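Long-range contacts in synaptotagmin IV (Rattus norvegicus, PDB 1W15), which takes part in the mobility of neuronal dense core vesicles through its interaction with KIF1A, and is represented here by its C2B domain: residues L19-C24 and V100-L105; V34-A39 and A80-L85; V55-Y60 and F86-P91. All coordinates share one frame; numbering follows the deposited sequence.

Interaction 1: L19-C24 and V100-L105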
loop_
_atom_site.group_PDB
_atom_site.type_symbol
_atom_site.label_atom_id
_atom_site.label_comp_id
_atom_site.label_asym_id
_atom_site.label_seq_id
_atom_site.Cartn_x
_atom_site.Cartn_y
_atom_site.Cartn_z
ATOM N N LEU A 19 7.609 -8.190 12.615
ATOM C CA LEU A 19 6.677 -7.146 12.218
ATOM C C LEU A 19 7.237 -6.456 10.988
ATOM O O LEU A 19 8.437 -6.123 10.938
ATOM C CB LEU A 19 6.486 -6.105 13.324
ATOM C CG LEU A 19 5.430 -5.017 13.031
ATOM C CD1 LEU A 19 4.027 -5.637 13.008
ATOM C CD2 LEU A 19 5.478 -3.838 14.060
ATOM N N LEU A 20 6.400 -6.359 9.961
ATOM C CA LEU A 20 6.822 -5.746 8.688
ATOM C C LEU A 20 6.249 -4.326 8.646
ATOM O O LEU A 20 5.010 -4.126 8.774
ATOM C CB LEU A 20 6.266 -6.585 7.523
ATOM C CG LEU A 20 6.504 -6.032 6.123
ATOM C CD1 LEU A 20 8.008 -5.993 5.774
ATOM C CD2 LEU A 20 5.711 -6.936 5.094
ATOM N N VAL A 21 7.132 -3.331 8.479
ATOM C CA VAL A 21 6.675 -1.933 8.533
ATOM C C VAL A 21 7.349 -1.171 7.390
ATOM O O VAL A 21 8.406 -1.606 6.918
ATOM C CB VAL A 21 6.945 -1.218 9.884
ATOM C CG1 VAL A 21 6.113 -1.867 11.042
ATOM C CG2 VAL A 21 8.468 -1.139 10.211
ATOM N N SER A 22 6.683 -0.137 6.882
ATOM C CA SER A 22 7.293 0.681 5.821
ATOM C C SER A 22 7.195 2.127 6.260
ATOM O O SER A 22 6.156 2.524 6.838
ATOM C CB SER A 22 6.536 0.477 4.484
ATOM O OG SER A 22 7.140 1.209 3.444
ATOM N N LEU A 23 8.248 2.927 6.035
ATOM C CA LEU A 23 8.212 4.326 6.456
ATOM C C LEU A 23 8.739 5.181 5.317
ATOM O O LEU A 23 9.528 4.669 4.503
ATOM C CB LEU A 23 9.075 4.557 7.711
ATOM C CG LEU A 23 8.520 4.047 9.088
ATOM C CD1 LEU A 23 8.834 2.613 9.268
ATOM C CD2 LEU A 23 9.110 4.881 10.244
ATOM N N CYS A 24 8.266 6.428 5.240
ATOM C CA CYS A 24 8.702 7.397 4.212
ATOM C C CYS A 24 8.757 8.772 4.869
ATOM O O CYS A 24 7.748 9.235 5.434
ATOM C CB CYS A 24 7.701 7.453 3.046
ATOM S SG CYS A 24 8.179 8.634 1.811
ATOM N N VAL A 100 10.066 6.189 16.726
ATOM C CA VAL A 100 8.739 5.582 16.524
ATOM C C VAL A 100 8.755 4.244 17.282
ATOM O O VAL A 100 9.726 3.490 17.175
ATOM C CB VAL A 100 8.424 5.316 15.032
ATOM C CG1 VAL A 100 6.997 4.716 14.835
ATOM C CG2 VAL A 100 8.576 6.627 14.176
ATOM N N GLU A 101 7.714 4.001 18.060
ATOM C CA GLU A 101 7.653 2.804 18.888
ATOM C C GLU A 101 6.456 2.038 18.386
ATOM O O GLU A 101 5.356 2.589 18.372
ATOM C CB GLU A 101 7.444 3.205 20.352
ATOM C CG GLU A 101 7.320 2.042 21.348
ATOM C CD GLU A 101 6.963 2.559 22.774
ATOM O OE1 GLU A 101 6.058 3.409 22.907
ATOM O OE2 GLU A 101 7.579 2.105 23.771
ATOM N N PHE A 102 6.646 0.763 18.047
ATOM C CA PHE A 102 5.554 -0.132 17.639
ATOM C C PHE A 102 5.348 -1.168 18.742
ATOM O O PHE A 102 6.343 -1.798 19.220
ATOM C CB PHE A 102 5.915 -0.893 16.360
ATOM C CG PHE A 102 6.183 -0.021 15.183
ATOM C CD1 PHE A 102 7.483 0.482 14.950
ATOM C CD2 PHE A 102 5.152 0.268 14.264
ATOM C CE1 PHE A 102 7.728 1.297 13.854
ATOM C CE2 PHE A 102 5.410 1.087 13.149
ATOM C CZ PHE A 102 6.676 1.583 12.941
ATOM N N LEU A 103 4.090 -1.336 19.143
ATOM C CA LEU A 103 3.711 -2.321 20.145
ATOM C C LEU A 103 2.677 -3.246 19.523
ATOM O O LEU A 103 1.637 -2.784 19.063
ATOM C CB LEU A 103 3.113 -1.617 21.387
ATOM C CG LEU A 103 4.094 -0.532 21.902
ATOM C CD1 LEU A 103 3.357 0.642 22.398
ATOM C CD2 LEU A 103 5.077 -1.112 22.886
ATOM N N VAL A 104 2.986 -4.539 19.503
ATOM C CA VAL A 104 2.037 -5.564 19.122
ATOM C C VAL A 104 1.391 -6.082 20.432
ATOM O O VAL A 104 2.109 -6.578 21.314
ATOM C CB VAL A 104 2.717 -6.714 18.333
ATOM C CG1 VAL A 104 1.634 -7.736 17.895
ATOM C CG2 VAL A 104 3.550 -6.162 17.083
ATOM N N LEU A 105 0.071 -5.923 20.521
ATOM C CA LEU A 105 -0.712 -6.185 21.732
ATOM C C LEU A 105 -1.767 -7.195 21.416
ATOM O O LEU A 105 -2.232 -7.280 20.272
ATOM C CB LEU A 105 -1.391 -4.885 22.187
ATOM C CG LEU A 105 -0.367 -3.798 22.615
ATOM C CD1 LEU A 105 -0.573 -2.481 21.900
ATOM C CD2 LEU A 105 -0.595 -3.675 24.120
#
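L19 and V104, whose CA atoms lie 8.5 Å apart, mark the nearer end of two strand segments that face each other with axes 10.1 Å apart at closest and N-to-C directions 144° apart. That separation is too wide for backbone pairing, and the segments meet through alternate side chains: L19, V21 and L23 from one strand, V100, F102 and V104 from the other. This is the inter-sheet contact of the C2 β-sandwich.

F102 is the central piece. With CG anti to its own carbonyl carbon (chi1 -61°), its ring projects into the layer between the sheets and meets V21 coming from the opposite direction. V21 CG1 sits over one ring face, 4.0 Å from the F102 ring centroid and 24° off the normal, a CH-pi contact displaced toward the rim, where V21 CG1 is 3.7 Å from F102 CE2. L19 crosses F102 at about a right angle, and L19 CD2 reaches F102 CB at 3.8 Å. The L19 and V104 side chains slide past each other in opposite directions, L19 CD1 lying 4.1 Å from V104 CG2. At the far end L23 also forks: L23 CD2 approaches V100 CG2 at 4.3 Å, while CD1 comes obliquely to F102 CZ. With an alanine in place of F102, V21 CG1 would probably lose the face it rests on, and a gap is likely to open between L19 and L23.

Both strands are interior members of their sheets. Strand 18-26 lies between 31-40 and 144-149, strand 98-106 between 53-61 and 114-121. V34 of strand 31-40 also touches F102, L150 touches both L19 and V104, and helix 128-138 covers the middle and far end, H132 on V21 and W133 on L23 and V100.

Interaction 2: V34-A39 and A80-L85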
loop_
_atom_site.group_PDB
_atom_site.type_symbol
_atom_site.label_atom_id
_atom_site.label_comp_id
_atom_site.label_asym_id
_atom_site.label_seq_id
_atom_site.Cartn_x
_atom_site.Cartn_y
_atom_site.Cartn_z
ATOM N N VAL A 34 3.856 6.104 8.005
ATOM C CA VAL A 34 4.251 4.835 8.602
ATOM C C VAL A 34 3.149 3.840 8.231
ATOM O O VAL A 34 1.960 4.093 8.510
ATOM C CB VAL A 34 4.331 4.958 10.164
ATOM C CG1 VAL A 34 4.590 3.599 10.809
ATOM C CG2 VAL A 34 5.429 6.010 10.647
ATOM N N VAL A 35 3.539 2.718 7.659
ATOM C CA VAL A 35 2.575 1.680 7.308
ATOM C C VAL A 35 2.880 0.467 8.175
ATOM O O VAL A 35 3.977 -0.102 8.152
ATOM C CB VAL A 35 2.636 1.252 5.803
ATOM C CG1 VAL A 35 1.462 0.276 5.461
ATOM C CG2 VAL A 35 2.624 2.509 4.894
ATOM N N VAL A 36 1.882 0.036 8.917
ATOM C CA VAL A 36 2.002 -1.249 9.632
ATOM C C VAL A 36 1.410 -2.303 8.673
ATOM O O VAL A 36 0.185 -2.272 8.353
ATOM C CB VAL A 36 1.197 -1.256 10.974
ATOM C CG1 VAL A 36 1.353 -2.626 11.655
ATOM C CG2 VAL A 36 1.743 -0.134 11.939
ATOM N N LEU A 37 2.267 -3.209 8.195
ATOM C CA LEU A 37 1.872 -4.069 7.098
ATOM C C LEU A 37 1.351 -5.394 7.663
ATOM O O LEU A 37 0.161 -5.696 7.500
ATOM C CB LEU A 37 3.027 -4.276 6.117
ATOM C CG LEU A 37 3.251 -2.971 5.324
ATOM C CD1 LEU A 37 4.699 -2.748 4.851
ATOM C CD2 LEU A 37 2.312 -3.048 4.094
ATOM N N LYS A 38 2.220 -6.164 8.323
ATOM C CA LYS A 38 1.863 -7.546 8.756
ATOM C C LYS A 38 2.722 -7.932 9.937
ATOM O O LYS A 38 3.805 -7.405 10.125
ATOM C CB LYS A 38 2.216 -8.608 7.689
ATOM C CG LYS A 38 2.069 -8.279 6.297
ATOM C CD LYS A 38 2.433 -9.507 5.418
ATOM C CE LYS A 38 2.128 -9.159 3.950
ATOM N NZ LYS A 38 2.290 -10.326 2.983
ATOM N N ALA A 39 2.241 -8.861 10.743
ATOM C CA ALA A 39 3.101 -9.522 11.729
ATOM C C ALA A 39 3.067 -11.023 11.412
ATOM O O ALA A 39 2.084 -11.526 10.841
ATOM C CB ALA A 39 2.552 -9.271 13.148
ATOM N N ALA A 80 -0.985 -11.862 10.751
ATOM C CA ALA A 80 -2.050 -10.878 10.639
ATOM C C ALA A 80 -1.612 -9.862 9.616
ATOM O O ALA A 80 -0.487 -9.371 9.722
ATOM C CB ALA A 80 -2.230 -10.188 12.006
ATOM N N VAL A 81 -2.454 -9.584 8.617
ATOM C CA VAL A 81 -2.213 -8.516 7.660
ATOM C C VAL A 81 -2.976 -7.289 8.177
ATOM O O VAL A 81 -4.204 -7.351 8.383
ATOM C CB VAL A 81 -2.685 -8.923 6.260
ATOM C CG1 VAL A 81 -2.399 -7.830 5.245
ATOM C CG2 VAL A 81 -1.987 -10.224 5.821
ATOM N N PHE A 82 -2.258 -6.203 8.473
ATOM C CA PHE A 82 -2.909 -4.987 8.979
ATOM C C PHE A 82 -3.108 -3.980 7.847
ATOM O O PHE A 82 -4.187 -3.418 7.737
ATOM C CB PHE A 82 -2.090 -4.337 10.092
ATOM C CG PHE A 82 -1.958 -5.203 11.296
ATOM C CD1 PHE A 82 -3.028 -5.363 12.174
ATOM C CD2 PHE A 82 -0.764 -5.885 11.542
ATOM C CE1 PHE A 82 -2.904 -6.193 13.301
ATOM C CE2 PHE A 82 -0.644 -6.741 12.677
ATOM C CZ PHE A 82 -1.713 -6.897 13.535
ATOM N N ASN A 83 -2.062 -3.741 7.054
ATOM C CA ASN A 83 -2.066 -2.751 5.958
ATOM C C ASN A 83 -2.646 -1.403 6.379
ATOM O O ASN A 83 -3.673 -0.949 5.807
ATOM C CB ASN A 83 -2.840 -3.272 4.740
ATOM C CG ASN A 83 -2.131 -4.420 4.038
ATOM O OD1 ASN A 83 -0.931 -4.612 4.233
ATOM N ND2 ASN A 83 -2.880 -5.198 3.223
ATOM N N GLU A 84 -2.080 -0.795 7.414
ATOM C CA GLU A 84 -2.680 0.456 7.906
ATOM C C GLU A 84 -1.639 1.530 7.728
ATOM O O GLU A 84 -0.591 1.430 8.356
ATOM C CB GLU A 84 -3.109 0.341 9.404
ATOM C CG GLU A 84 -4.379 -0.495 9.460
ATOM C CD GLU A 84 -5.372 -0.030 10.490
ATOM O OE1 GLU A 84 -5.445 1.204 10.725
ATOM O OE2 GLU A 84 -6.099 -0.905 10.998
ATOM N N LEU A 85 -1.950 2.545 6.924
ATOM C CA LEU A 85 -1.034 3.690 6.755
ATOM C C LEU A 85 -1.464 4.824 7.692
ATOM O O LEU A 85 -2.684 5.183 7.781
ATOM C CB LEU A 85 -0.988 4.143 5.308
ATOM C CG LEU A 85 -0.042 5.315 4.923
ATOM C CD1 LEU A 85 0.390 5.093 3.428
ATOM C CD2 LEU A 85 -0.707 6.689 5.118
#
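V36 and E84 form an antiparallel hydrogen-bonded pair: V36 N donates to E84 O at 2.9 Å, and E84 N returns a bond of the same length to V36 O. At the other end A39 and A80 pair likewise, A39 N bonding to A80 O at 3.0 Å and A80 N back to A39 O. Between these pairs L37 O is gripped twice, by F82 N at 2.7 Å and N83 N at 3.0 Å, both donors reaching it from the same face of its plane.

The doubled acceptor coincides with a register shift of one residue between V36 and K38. N83 and E84 both stand opposite V36, a G1 beta bulge, and N83 has the left-handed backbone (phi 47°, psi 57°) of that bulge's first position. L37 and K38 in turn both face L20 on the next strand, a classic beta bulge.

Side chains follow the sheet's two faces. On one, V35 CG2 meets L85 CD1 at 3.7 Å. On the other, with CG anti to the carbonyl carbon (chi1 -63°), the F82 ring turns to segment 34-39, F82 CD2 lying 3.9 Å from V36 CG1 and CE2 near A39 CB. L37 and N83 meet at about a right angle, L37 CD2 lying 3.6 Å from N83 OD1.

Further out, N83 ND2 donates to N83 O of a second subunit, which brings the bulge into the assembly, and E84 OE2 accepts from H72 N in the same chain. The pairing joins the border strand of one sheet of the C2 β-sandwich, 80-89, to 31-40, which has 18-26 on its other side. The face carrying V36 and F82 packs on the opposing sheet, V36 against V55, V57 and F102, and F82 against V55.

Interaction 3: V55-Y60 and F86-P91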
loop_
_atom_site.group_PDB
_atom_site.type_symbol
_atom_site.label_atom_id
_atom_site.label_comp_id
_atom_site.label_asym_id
_atom_site.label_seq_id
_atom_site.Cartn_x
_atom_site.Cartn_y
_atom_site.Cartn_z
ATOM N N VAL A 55 -1.755 -3.286 16.557
ATOM C CA VAL A 55 -0.496 -2.622 16.746
ATOM C C VAL A 55 -0.741 -1.166 17.103
ATOM O O VAL A 55 -1.518 -0.450 16.433
ATOM C CB VAL A 55 0.361 -2.688 15.437
ATOM C CG1 VAL A 55 1.692 -1.926 15.635
ATOM C CG2 VAL A 55 0.581 -4.151 15.070
ATOM N N LYS A 56 -0.051 -0.725 18.141
ATOM C CA LYS A 56 -0.081 0.654 18.565
ATOM C C LYS A 56 1.237 1.274 18.161
ATOM O O LYS A 56 2.290 0.639 18.310
ATOM C CB LYS A 56 -0.189 0.698 20.101
ATOM C CG LYS A 56 -0.262 2.106 20.613
ATOM C CD LYS A 56 -1.215 2.169 21.748
ATOM C CE LYS A 56 -1.263 3.561 22.306
ATOM N NZ LYS A 56 -1.944 3.469 23.593
ATOM N N VAL A 57 1.171 2.502 17.662
ATOM C CA VAL A 57 2.334 3.202 17.146
ATOM C C VAL A 57 2.451 4.542 17.915
ATOM O O VAL A 57 1.549 5.382 17.848
ATOM C CB VAL A 57 2.239 3.472 15.624
ATOM C CG1 VAL A 57 3.585 4.081 15.095
ATOM C CG2 VAL A 57 1.902 2.174 14.824
ATOM N N ASN A 58 3.547 4.738 18.644
ATOM C CA ASN A 58 3.768 5.985 19.400
ATOM C C ASN A 58 4.900 6.745 18.730
ATOM O O ASN A 58 5.906 6.141 18.399
ATOM C CB ASN A 58 4.130 5.673 20.868
ATOM C CG ASN A 58 2.968 5.081 21.643
ATOM O OD1 ASN A 58 1.836 5.526 21.465
ATOM N ND2 ASN A 58 3.224 4.074 22.506
ATOM N N LEU A 59 4.771 8.067 18.610
ATOM C CA LEU A 59 5.814 8.905 18.028
ATOM C C LEU A 59 6.369 9.772 19.146
ATOM O O LEU A 59 5.592 10.382 19.885
ATOM C CB LEU A 59 5.184 9.820 16.976
ATOM C CG LEU A 59 6.159 10.708 16.205
ATOM C CD1 LEU A 59 6.934 9.889 15.212
ATOM C CD2 LEU A 59 5.426 11.835 15.499
ATOM N N TYR A 60 7.705 9.810 19.272
ATOM C CA TYR A 60 8.377 10.545 20.366
ATOM C C TYR A 60 9.245 11.614 19.750
ATOM O O TYR A 60 9.952 11.340 18.767
ATOM C CB TYR A 60 9.294 9.619 21.135
ATOM C CG TYR A 60 8.492 8.604 21.923
ATOM C CD1 TYR A 60 7.955 8.946 23.180
ATOM C CD2 TYR A 60 8.239 7.327 21.398
ATOM C CE1 TYR A 60 7.163 8.030 23.924
ATOM C CE2 TYR A 60 7.487 6.405 22.141
ATOM C CZ TYR A 60 6.946 6.770 23.396
ATOM O OH TYR A 60 6.179 5.845 24.111
ATOM N N PHE A 86 -0.456 5.400 8.365
ATOM C CA PHE A 86 -0.654 6.571 9.206
ATOM C C PHE A 86 0.244 7.688 8.759
ATOM O O PHE A 86 1.380 7.443 8.271
ATOM C CB PHE A 86 -0.315 6.261 10.666
ATOM C CG PHE A 86 -1.106 5.071 11.224
ATOM C CD1 PHE A 86 -2.466 5.196 11.505
ATOM C CD2 PHE A 86 -0.452 3.852 11.483
ATOM C CE1 PHE A 86 -3.209 4.096 12.025
ATOM C CE2 PHE A 86 -1.210 2.725 12.021
ATOM C CZ PHE A 86 -2.566 2.877 12.262
ATOM N N VAL A 87 -0.238 8.899 8.967
ATOM C CA VAL A 87 0.556 10.092 8.638
ATOM C C VAL A 87 0.871 10.830 9.946
ATOM O O VAL A 87 -0.061 11.217 10.681
ATOM C CB VAL A 87 -0.224 11.023 7.639
ATOM C CG1 VAL A 87 0.534 12.345 7.335
ATOM C CG2 VAL A 87 -0.470 10.289 6.376
ATOM N N PHE A 88 2.170 11.066 10.211
ATOM C CA PHE A 88 2.590 11.848 11.401
ATOM C C PHE A 88 3.123 13.189 10.992
ATOM O O PHE A 88 3.900 13.278 10.064
ATOM C CB PHE A 88 3.692 11.141 12.164
ATOM C CG PHE A 88 3.233 9.940 12.905
ATOM C CD1 PHE A 88 2.479 10.069 14.079
ATOM C CD2 PHE A 88 3.592 8.665 12.469
ATOM C CE1 PHE A 88 2.079 8.945 14.816
ATOM C CE2 PHE A 88 3.174 7.521 13.184
ATOM C CZ PHE A 88 2.411 7.673 14.375
ATOM N N ASP A 89 2.698 14.229 11.685
ATOM C CA ASP A 89 3.365 15.561 11.610
ATOM C C ASP A 89 4.679 15.574 12.399
ATOM O O ASP A 89 4.733 15.074 13.521
ATOM C CB ASP A 89 2.436 16.616 12.216
ATOM C CG ASP A 89 1.199 16.857 11.368
ATOM O OD1 ASP A 89 1.300 16.856 10.124
ATOM O OD2 ASP A 89 0.073 17.068 11.862
ATOM N N ILE A 90 5.743 16.115 11.830
ATOM C CA ILE A 90 7.022 16.160 12.499
ATOM C C ILE A 90 7.198 17.633 12.837
ATOM O O ILE A 90 7.194 18.476 11.943
ATOM C CB ILE A 90 8.182 15.628 11.570
ATOM C CG1 ILE A 90 7.926 14.180 11.143
ATOM C CG2 ILE A 90 9.560 15.800 12.231
ATOM C CD1 ILE A 90 7.815 13.146 12.319
ATOM N N PRO A 91 7.274 17.955 14.128
ATOM C CA PRO A 91 7.307 19.368 14.552
ATOM C C PRO A 91 8.690 19.992 14.489
ATOM O O PRO A 91 8.888 21.051 15.053
ATOM C CB PRO A 91 6.827 19.301 16.007
ATOM C CG PRO A 91 7.337 17.959 16.502
ATOM C CD PRO A 91 7.298 17.026 15.279
#
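Running nearly parallel, with 17° between their N-to-C directions and axes 9.5 Å apart, the strand segments that carry L59 and F88 bring these two residues to a CA separation of 7.9 Å. The strands belong to opposite sheets of the C2 β-sandwich: 53-61 sits between 64-70 and 98-106 in one, and 80-89 borders the other. The contact is mainly between buried apolar side chains meeting between the layers, with one approach to a backbone carbonyl.

F88 is touched from two directions. L59 CB lies over one face of its ring, 4.2 Å from the F88 centroid and 25° off the normal, a CH-pi contact offset toward the rim. The two side chains slide past each other in opposite directions, and L59 CD2 reaches back to F88 CD1 at 3.7 Å. V57 CG1 instead arrives at the ring's edge, near its plane, 3.8 Å from F88 CZ. Face and edge are thus taken by two residues on the same side of the same strand, consistent with their spacing of two along it.

V57 also serves the second ring. Its two methyls part, CG1 going to F88 and CG2 to F86, where V57 CG2 lies 4.2 Å from F86 CE2 in an oblique approach. The layer is extended by V36 of strand 31-40, which touches V57, and by V100, which touches it from strand 98-106; V34 packs on F88.

At the end of strand 80-89 the chain turns into a loop, and I90 bends its CD1 back toward the layer. The branch that receives it is carried inward by L59 CG, set anti to the backbone N (chi1 -176°): L59 CD2 stands 4.2 Å from I90 CD1 and also lies beside the carbonyl oxygen D89 O.

In the fold
All three interactions are largely buried, and they separate by chemistry. Interactions 1 and 3 span the gap between the two sheets and rest mainly on side-chain packing and CH-pi contacts, whereas interaction 2 is a backbone-bonded pair within one sheet. Interaction 1 is the most central, its centre about 2 Å from that of the chain, against about 9 and 8 Å for interactions 2 and 3. Strand 80-89 serves both interactions 2 and 3, and V34 O to F86 N (2.8 Å) continues the strand pairing between them. Through touching residues these two also meet neighbouring subunits, interaction 2 with the N83 hydrogen bond, interaction 3 by packing of F86.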